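Local coordinates for angiotensin-converting enzyme (Anopheles gambiae, PDB 6S1Y), which is a zinc metallopeptidase of the angiotensin-converting enzyme family that probably trims short peptides from their C-terminal end, at residues Gln213-Tyr224 with Leu573-Leu584. Sequence-based numbering, arbitrary orientation.
Sequences QIRPLYEQLHAY and LEYFDPLYQWLL
L217 lies across one face of the Y580 ring, its CG 3.8 Å from the ring centroid and 14° off the normal, a CH-pi contact at the heart of a helix-helix crossing. Helix 203-233 meets helix 577-590, which lies late in the chain, within the largely helical fold of the angiotensin-converting enzyme family, with the local axes at 54° and 9.3 Å apart at closest approach. Y580 brings its ring up to helix 203-233 by turning CG away from the backbone N. L584 CD1, one turn on in the same helix, covers the opposite face toward the rim, so L217 and L584 sandwich the phenol ring, and Q220 CG meets it at the edge.

Before the helix restarts after F576, L573 extends the apolar seam: its CD2 touches both I214 CD1, at 3.7 Å, and the methyls of L217. Further along, L583 spreads its two methyls along the facing side of the other helix, CD1 3.7 Å from L221 CA and CD2 against Y224 CB. Y224 then receives the edge of the W582 indole on one ring face, an offset edge-to-face pair with planes at 66°. Around this end, Y422 and I418 of helix 414-429 touch L221 and W582, joining a third helix to the pair.

No direct hydrogen bond crosses between the segments, but a water makes a polar bridge at the partly exposed margin, and Q220 O is bonded by N587 ND2 farther along helix 577-590. Q220 bends at chi2, and its amide carbon reaches L584 CD2 at about a right angle between the side chains. The amide oxygen faces a water that donates to both acceptors, 2.8 Å from Q220 OE1 and 2.7 Å from the backbone O of L584.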
ATOM      1  N   GLN A 213     -13.273  -3.643  15.512  1.00 43.96           N
ATOM      2  CA  GLN A 213     -12.523  -4.565  16.368  1.00 44.07           C
ATOM      3  C   GLN A 213     -11.127  -4.042  16.663  1.00 42.90           C
ATOM      4  O   GLN A 213     -10.586  -4.289  17.739  1.00 42.27           O
ATOM      5  CB  GLN A 213     -12.402  -5.940  15.719  1.00 44.83           C
ATOM      6  CG  GLN A 213     -13.715  -6.650  15.459  1.00 47.35           C
ATOM      7  CD  GLN A 213     -13.492  -7.949  14.727  1.00 49.69           C
ATOM      8  OE1 GLN A 213     -13.070  -8.936  15.326  1.00 57.25           O
ATOM      9  NE2 GLN A 213     -13.721  -7.949  13.423  1.00 47.82           N
ATOM     10  N   ILE A 214     -10.520  -3.354  15.694  1.00 44.90           N
ATOM     11  CA  ILE A 214      -9.210  -2.728  15.859  1.00 44.87           C
ATOM     12  C   ILE A 214      -9.263  -1.519  16.800  1.00 42.70           C
ATOM     13  O   ILE A 214      -8.313  -1.269  17.551  1.00 41.58           O
ATOM     14  CB  ILE A 214      -8.725  -2.352  14.445  1.00 46.14           C
ATOM     15  CG1 ILE A 214      -8.357  -3.631  13.686  1.00 46.65           C
ATOM     16  CG2 ILE A 214      -7.584  -1.362  14.454  1.00 46.68           C
ATOM     17  CD1 ILE A 214      -7.463  -4.524  14.443  1.00 45.16           C
ATOM     18  N   ARG A 215     -10.373  -0.784  16.803  1.00 42.01           N
ATOM     19  CA  ARG A 215     -10.418   0.527  17.449  1.00 44.04           C
ATOM     20  C   ARG A 215      -9.940   0.523  18.897  1.00 42.46           C
ATOM     21  O   ARG A 215      -9.141   1.403  19.253  1.00 42.00           O
ATOM     22  CB  ARG A 215     -11.846   1.092  17.343  1.00 42.89           C
ATOM     23  CG  ARG A 215     -12.012   2.490  17.924  1.00 47.56           C
ATOM     24  CD  ARG A 215     -13.505   2.911  18.100  1.00 49.41           C
ATOM     25  NE  ARG A 215     -14.258   1.890  18.827  1.00 52.76           N
ATOM     26  CZ  ARG A 215     -14.169   1.691  20.146  1.00 51.89           C
ATOM     27  NH1 ARG A 215     -14.870   0.724  20.717  1.00 51.69           N
ATOM     28  NH2 ARG A 215     -13.376   2.449  20.888  1.00 50.77           N
ATOM     29  N   PRO A 216     -10.345  -0.405  19.767  1.00 41.63           N
ATOM     30  CA  PRO A 216      -9.906  -0.287  21.165  1.00 43.70           C
ATOM     31  C   PRO A 216      -8.405  -0.392  21.291  1.00 41.77           C
ATOM     32  O   PRO A 216      -7.780   0.309  22.101  1.00 40.00           O
ATOM     33  CB  PRO A 216     -10.634  -1.445  21.876  1.00 44.30           C
ATOM     34  CG  PRO A 216     -11.768  -1.800  20.969  1.00 45.28           C
ATOM     35  CD  PRO A 216     -11.224  -1.567  19.571  1.00 43.83           C
ATOM     36  N   LEU A 217      -7.799  -1.268  20.496  1.00 41.86           N
ATOM     37  CA  LEU A 217      -6.349  -1.403  20.521  1.00 41.28           C
ATOM     38  C   LEU A 217      -5.699  -0.152  19.946  1.00 38.43           C
ATOM     39  O   LEU A 217      -4.788   0.427  20.551  1.00 35.95           O
ATOM     40  CB  LEU A 217      -5.952  -2.682  19.764  1.00 44.62           C
ATOM     41  CG  LEU A 217      -6.821  -3.883  20.252  1.00 49.39           C
ATOM     42  CD1 LEU A 217      -8.208  -4.026  19.573  1.00 43.48           C
ATOM     43  CD2 LEU A 217      -6.086  -5.220  20.158  1.00 54.68           C
ATOM     44  N   TYR A 218      -6.189   0.311  18.792  1.00 38.67           N
ATOM     45  CA  TYR A 218      -5.630   1.521  18.217  1.00 36.70           C
ATOM     46  C   TYR A 218      -5.751   2.703  19.185  1.00 36.99           C
ATOM     47  O   TYR A 218      -4.841   3.536  19.276  1.00 35.63           O
ATOM     48  CB  TYR A 218      -6.307   1.847  16.898  1.00 36.57           C
ATOM     49  CG  TYR A 218      -5.806   3.179  16.358  1.00 37.21           C
ATOM     50  CD1 TYR A 218      -4.544   3.278  15.821  1.00 35.45           C
ATOM     51  CD2 TYR A 218      -6.587   4.341  16.430  1.00 36.03           C
ATOM     52  CE1 TYR A 218      -4.048   4.464  15.358  1.00 36.23           C
ATOM     53  CE2 TYR A 218      -6.098   5.554  15.944  1.00 36.34           C
ATOM     54  CZ  TYR A 218      -4.811   5.596  15.404  1.00 36.87           C
ATOM     55  OH  TYR A 218      -4.271   6.761  14.918  1.00 36.30           O
ATOM     56  N   GLU A 219      -6.853   2.796  19.938  1.00 36.39           N
ATOM     57  CA  GLU A 219      -6.998   3.966  20.805  1.00 37.28           C
ATOM     58  C   GLU A 219      -6.054   3.891  22.003  1.00 36.27           C
ATOM     59  O   GLU A 219      -5.530   4.925  22.438  1.00 36.62           O
ATOM     60  CB  GLU A 219      -8.467   4.140  21.226  1.00 38.88           C
ATOM     61  CG  GLU A 219      -9.328   4.544  19.997  1.00 42.99           C
ATOM     62  CD  GLU A 219     -10.804   4.856  20.291  1.00 45.23           C
ATOM     63  OE1 GLU A 219     -11.373   5.592  19.464  1.00 42.66           O
ATOM     64  OE2 GLU A 219     -11.376   4.365  21.300  1.00 45.03           O
ATOM     65  N   GLN A 220      -5.788   2.703  22.535  1.00 34.17           N
ATOM     66  CA  GLN A 220      -4.778   2.595  23.575  1.00 35.24           C
ATOM     67  C   GLN A 220      -3.400   2.994  23.058  1.00 34.25           C
ATOM     68  O   GLN A 220      -2.648   3.678  23.753  1.00 34.16           O
ATOM     69  CB  GLN A 220      -4.757   1.171  24.138  1.00 37.29           C
ATOM     70  CG  GLN A 220      -6.044   0.781  24.876  1.00 38.08           C
ATOM     71  CD  GLN A 220      -6.288   1.645  26.096  1.00 38.57           C
ATOM     72  OE1 GLN A 220      -5.375   1.902  26.877  1.00 38.30           O
ATOM     73  NE2 GLN A 220      -7.529   2.103  26.257  1.00 37.54           N
ATOM     74  N   LEU A 221      -3.044   2.594  21.838  1.00 36.87           N
ATOM     75  CA  LEU A 221      -1.707   2.898  21.319  1.00 33.04           C
ATOM     76  C   LEU A 221      -1.576   4.380  21.028  1.00 33.69           C
ATOM     77  O   LEU A 221      -0.594   5.021  21.420  1.00 31.76           O
ATOM     78  CB  LEU A 221      -1.446   2.099  20.047  1.00 33.65           C
ATOM     79  CG  LEU A 221      -0.060   2.273  19.432  1.00 36.26           C
ATOM     80  CD1 LEU A 221       1.046   1.869  20.438  1.00 34.40           C
ATOM     81  CD2 LEU A 221       0.071   1.432  18.142  1.00 37.13           C
ATOM     82  N   HIS A 222      -2.557   4.933  20.295  1.00 34.90           N
ATOM     83  CA  HIS A 222      -2.669   6.372  20.111  1.00 33.51           C
ATOM     84  C   HIS A 222      -2.494   7.124  21.419  1.00 32.90           C
ATOM     85  O   HIS A 222      -1.815   8.155  21.466  1.00 33.60           O
ATOM     86  CB  HIS A 222      -4.037   6.683  19.507  1.00 33.65           C
ATOM     87  CG  HIS A 222      -4.345   8.138  19.405  1.00 33.21           C
ATOM     88  ND1 HIS A 222      -4.638   8.910  20.504  1.00 31.15           N
ATOM     89  CD2 HIS A 222      -4.408   8.958  18.332  1.00 34.26           C
ATOM     90  CE1 HIS A 222      -4.846  10.152  20.115  1.00 32.92           C
ATOM     91  NE2 HIS A 222      -4.720  10.206  18.801  1.00 34.18           N
ATOM     92  N   ALA A 223      -3.104   6.634  22.494  1.00 33.85           N
ATOM     93  CA  ALA A 223      -3.033   7.357  23.766  1.00 33.87           C
ATOM     94  C   ALA A 223      -1.623   7.335  24.342  1.00 32.15           C
ATOM     95  O   ALA A 223      -1.168   8.317  24.931  1.00 32.18           O
ATOM     96  CB  ALA A 223      -4.021   6.754  24.753  1.00 33.95           C
ATOM     97  N   TYR A 224      -0.912   6.221  24.192  1.00 34.30           N
ATOM     98  CA  TYR A 224       0.459   6.161  24.696  1.00 33.93           C
ATOM     99  C   TYR A 224       1.379   7.068  23.890  1.00 31.55           C
ATOM    100  O   TYR A 224       2.155   7.842  24.454  1.00 33.46           O
ATOM    101  CB  TYR A 224       0.960   4.721  24.675  1.00 35.31           C
ATOM    102  CG  TYR A 224       2.309   4.566  25.355  1.00 33.83           C
ATOM    103  CD1 TYR A 224       2.387   4.438  26.728  1.00 33.31           C
ATOM    104  CD2 TYR A 224       3.494   4.610  24.628  1.00 34.85           C
ATOM    105  CE1 TYR A 224       3.602   4.332  27.372  1.00 37.17           C
ATOM    106  CE2 TYR A 224       4.739   4.477  25.265  1.00 36.05           C
ATOM    107  CZ  TYR A 224       4.784   4.343  26.635  1.00 37.38           C
ATOM    108  OH  TYR A 224       5.980   4.227  27.279  1.00 37.10           O
ATOM    109  N   LEU A 573      -5.491  -9.414  15.712  1.00 44.84           N
ATOM    110  CA  LEU A 573      -5.752  -9.154  17.130  1.00 45.29           C
ATOM    111  C   LEU A 573      -4.932 -10.064  18.033  1.00 44.15           C
ATOM    112  O   LEU A 573      -4.484  -9.633  19.101  1.00 45.34           O
ATOM    113  CB  LEU A 573      -7.240  -9.321  17.448  1.00 45.97           C
ATOM    114  CG  LEU A 573      -8.140  -8.276  16.783  1.00 47.22           C
ATOM    115  CD1 LEU A 573      -9.632  -8.600  16.992  1.00 47.79           C
ATOM    116  CD2 LEU A 573      -7.805  -6.899  17.320  1.00 46.05           C
ATOM    117  N   GLU A 574      -4.693 -11.318  17.623  1.00 45.64           N
ATOM    118  CA  GLU A 574      -3.804 -12.189  18.398  1.00 45.27           C
ATOM    119  C   GLU A 574      -2.377 -11.660  18.375  1.00 44.70           C
ATOM    120  O   GLU A 574      -1.677 -11.693  19.399  1.00 42.65           O
ATOM    121  CB  GLU A 574      -3.843 -13.625  17.849  1.00 49.15           C
ATOM    122  CG  GLU A 574      -2.946 -14.623  18.609  1.00 52.13           C
ATOM    123  CD  GLU A 574      -2.901 -16.034  17.979  1.00 58.59           C
ATOM    124  OE1 GLU A 574      -3.713 -16.345  17.071  1.00 56.83           O
ATOM    125  OE2 GLU A 574      -2.018 -16.831  18.396  1.00 61.58           O
ATOM    126  N   TYR A 575      -1.925 -11.200  17.203  1.00 43.22           N
ATOM    127  CA  TYR A 575      -0.554 -10.722  17.065  1.00 44.06           C
ATOM    128  C   TYR A 575      -0.274  -9.590  18.039  1.00 42.92           C
ATOM    129  O   TYR A 575       0.780  -9.556  18.690  1.00 41.98           O
ATOM    130  CB  TYR A 575      -0.328 -10.260  15.615  1.00 44.16           C
ATOM    131  CG  TYR A 575       1.079  -9.836  15.279  1.00 41.44           C
ATOM    132  CD1 TYR A 575       1.502  -8.532  15.514  1.00 41.51           C
ATOM    133  CD2 TYR A 575       1.968 -10.720  14.692  1.00 45.05           C
ATOM    134  CE1 TYR A 575       2.785  -8.122  15.198  1.00 43.64           C
ATOM    135  CE2 TYR A 575       3.272 -10.326  14.371  1.00 46.62           C
ATOM    136  CZ  TYR A 575       3.667  -9.013  14.627  1.00 45.18           C
ATOM    137  OH  TYR A 575       4.928  -8.587  14.326  1.00 43.72           O
ATOM    138  N   PHE A 576      -1.218  -8.656  18.149  1.00 42.82           N
ATOM    139  CA  PHE A 576      -1.082  -7.485  19.004  1.00 43.28           C
ATOM    140  C   PHE A 576      -1.759  -7.637  20.366  1.00 43.11           C
ATOM    141  O   PHE A 576      -1.961  -6.635  21.050  1.00 42.59           O
ATOM    142  CB  PHE A 576      -1.655  -6.244  18.311  1.00 40.23           C
ATOM    143  CG  PHE A 576      -0.830  -5.770  17.172  1.00 39.68           C
ATOM    144  CD1 PHE A 576       0.419  -5.243  17.388  1.00 39.34           C
ATOM    145  CD2 PHE A 576      -1.287  -5.892  15.870  1.00 41.84           C
ATOM    146  CE1 PHE A 576       1.189  -4.837  16.330  1.00 40.93           C
ATOM    147  CE2 PHE A 576      -0.506  -5.486  14.809  1.00 40.16           C
ATOM    148  CZ  PHE A 576       0.713  -4.962  15.035  1.00 38.68           C
ATOM    149  N   ASP A 577      -2.119  -8.849  20.783  1.00 43.71           N
ATOM    150  CA  ASP A 577      -2.774  -8.893  22.090  1.00 42.95           C
ATOM    151  C   ASP A 577      -1.789  -8.592  23.219  1.00 42.46           C
ATOM    152  O   ASP A 577      -2.164  -7.902  24.168  1.00 43.45           O
ATOM    153  CB  ASP A 577      -3.462 -10.234  22.350  1.00 42.88           C
ATOM    154  CG  ASP A 577      -4.268 -10.221  23.656  1.00 47.82           C
ATOM    155  OD1 ASP A 577      -5.339  -9.560  23.721  1.00 46.54           O
ATOM    156  OD2 ASP A 577      -3.784 -10.822  24.640  1.00 51.62           O
ATOM    157  N   PRO A 578      -0.550  -9.099  23.191  1.00 42.10           N
ATOM    158  CA  PRO A 578       0.372  -8.756  24.292  1.00 42.13           C
ATOM    159  C   PRO A 578       0.620  -7.255  24.399  1.00 42.83           C
ATOM    160  O   PRO A 578       0.707  -6.711  25.511  1.00 43.03           O
ATOM    161  CB  PRO A 578       1.649  -9.540  23.945  1.00 44.06           C
ATOM    162  CG  PRO A 578       1.174 -10.682  23.064  1.00 42.93           C
ATOM    163  CD  PRO A 578       0.028 -10.101  22.266  1.00 42.40           C
ATOM    164  N   LEU A 579       0.709  -6.558  23.268  1.00 40.42           N
ATOM    165  CA  LEU A 579       0.856  -5.112  23.319  1.00 41.22           C
ATOM    166  C   LEU A 579      -0.397  -4.465  23.902  1.00 40.58           C
ATOM    167  O   LEU A 579      -0.309  -3.579  24.761  1.00 39.26           O
ATOM    168  CB  LEU A 579       1.142  -4.556  21.924  1.00 39.98           C
ATOM    169  CG  LEU A 579       1.225  -3.025  21.831  1.00 39.87           C
ATOM    170  CD1 LEU A 579       2.431  -2.536  22.647  1.00 38.88           C
ATOM    171  CD2 LEU A 579       1.313  -2.530  20.381  1.00 38.44           C
ATOM    172  N   TYR A 580      -1.573  -4.906  23.443  1.00 39.94           N
ATOM    173  CA  TYR A 580      -2.839  -4.369  23.940  1.00 42.45           C
ATOM    174  C   TYR A 580      -2.942  -4.486  25.451  1.00 42.03           C
ATOM    175  O   TYR A 580      -3.380  -3.536  26.113  1.00 41.92           O
ATOM    176  CB  TYR A 580      -4.004  -5.108  23.283  1.00 43.49           C
ATOM    177  CG  TYR A 580      -5.388  -4.640  23.680  1.00 45.07           C
ATOM    178  CD1 TYR A 580      -5.699  -3.292  23.738  1.00 43.95           C
ATOM    179  CD2 TYR A 580      -6.413  -5.559  23.949  1.00 47.36           C
ATOM    180  CE1 TYR A 580      -6.984  -2.856  24.076  1.00 44.04           C
ATOM    181  CE2 TYR A 580      -7.712  -5.126  24.283  1.00 46.32           C
ATOM    182  CZ  TYR A 580      -7.989  -3.775  24.342  1.00 45.25           C
ATOM    183  OH  TYR A 580      -9.265  -3.349  24.684  1.00 49.10           O
ATOM    184  N   GLN A 581      -2.574  -5.647  26.013  1.00 42.95           N
ATOM    185  CA  GLN A 581      -2.669  -5.832  27.459  1.00 42.21           C
ATOM    186  C   GLN A 581      -1.708  -4.898  28.181  1.00 40.21           C
ATOM    187  O   GLN A 581      -2.042  -4.337  29.225  1.00 42.90           O
ATOM    188  CB  GLN A 581      -2.391  -7.278  27.854  1.00 40.80           C
ATOM    189  CG  GLN A 581      -3.305  -8.301  27.225  1.00 44.27           C
ATOM    190  CD  GLN A 581      -4.794  -8.047  27.522  1.00 47.99           C
ATOM    191  OE1 GLN A 581      -5.168  -7.608  28.615  1.00 48.74           O
ATOM    192  NE2 GLN A 581      -5.641  -8.315  26.537  1.00 48.25           N
ATOM    193  N   TRP A 582      -0.520  -4.692  27.625  1.00 39.73           N
ATOM    194  CA  TRP A 582       0.447  -3.834  28.289  1.00 40.97           C
ATOM    195  C   TRP A 582      -0.012  -2.382  28.269  1.00 39.88           C
ATOM    196  O   TRP A 582       0.069  -1.689  29.283  1.00 41.11           O
ATOM    197  CB  TRP A 582       1.818  -3.981  27.640  1.00 40.64           C
ATOM    198  CG  TRP A 582       2.872  -3.269  28.395  1.00 40.90           C
ATOM    199  CD1 TRP A 582       3.566  -3.731  29.474  1.00 41.69           C
ATOM    200  CD2 TRP A 582       3.347  -1.943  28.146  1.00 38.91           C
ATOM    201  NE1 TRP A 582       4.466  -2.782  29.892  1.00 42.74           N
ATOM    202  CE2 TRP A 582       4.336  -1.670  29.101  1.00 41.32           C
ATOM    203  CE3 TRP A 582       3.041  -0.974  27.197  1.00 38.38           C
ATOM    204  CZ2 TRP A 582       5.021  -0.458  29.137  1.00 41.82           C
ATOM    205  CZ3 TRP A 582       3.728   0.216  27.229  1.00 38.15           C
ATOM    206  CH2 TRP A 582       4.709   0.463  28.190  1.00 39.38           C
ATOM    207  N   LEU A 583      -0.549  -1.924  27.140  1.00 39.05           N
ATOM    208  CA  LEU A 583      -1.004  -0.540  27.038  1.00 37.91           C
ATOM    209  C   LEU A 583      -2.167  -0.259  27.977  1.00 40.59           C
ATOM    210  O   LEU A 583      -2.207   0.796  28.620  1.00 40.69           O
ATOM    211  CB  LEU A 583      -1.403  -0.231  25.602  1.00 37.03           C
ATOM    212  CG  LEU A 583      -0.271  -0.207  24.558  1.00 37.95           C
ATOM    213  CD1 LEU A 583      -0.861  -0.196  23.147  1.00 35.68           C
ATOM    214  CD2 LEU A 583       0.622   0.997  24.784  1.00 34.70           C
ATOM    215  N   LEU A 584      -3.141  -1.181  28.057  1.00 40.95           N
ATOM    216  CA  LEU A 584      -4.287  -0.986  28.944  1.00 42.69           C
ATOM    217  C   LEU A 584      -3.830  -0.648  30.354  1.00 43.33           C
ATOM    218  O   LEU A 584      -4.355   0.270  30.994  1.00 44.16           O
ATOM    219  CB  LEU A 584      -5.167  -2.244  28.994  1.00 42.32           C
ATOM    220  CG  LEU A 584      -6.132  -2.440  27.836  1.00 43.76           C
ATOM    221  CD1 LEU A 584      -6.706  -3.867  27.831  1.00 46.04           C
ATOM    222  CD2 LEU A 584      -7.247  -1.411  27.911  1.00 44.91           C
TER
HETATM  223  O   HOH W   1      -5.907   2.039  29.593  1.00 38.83           O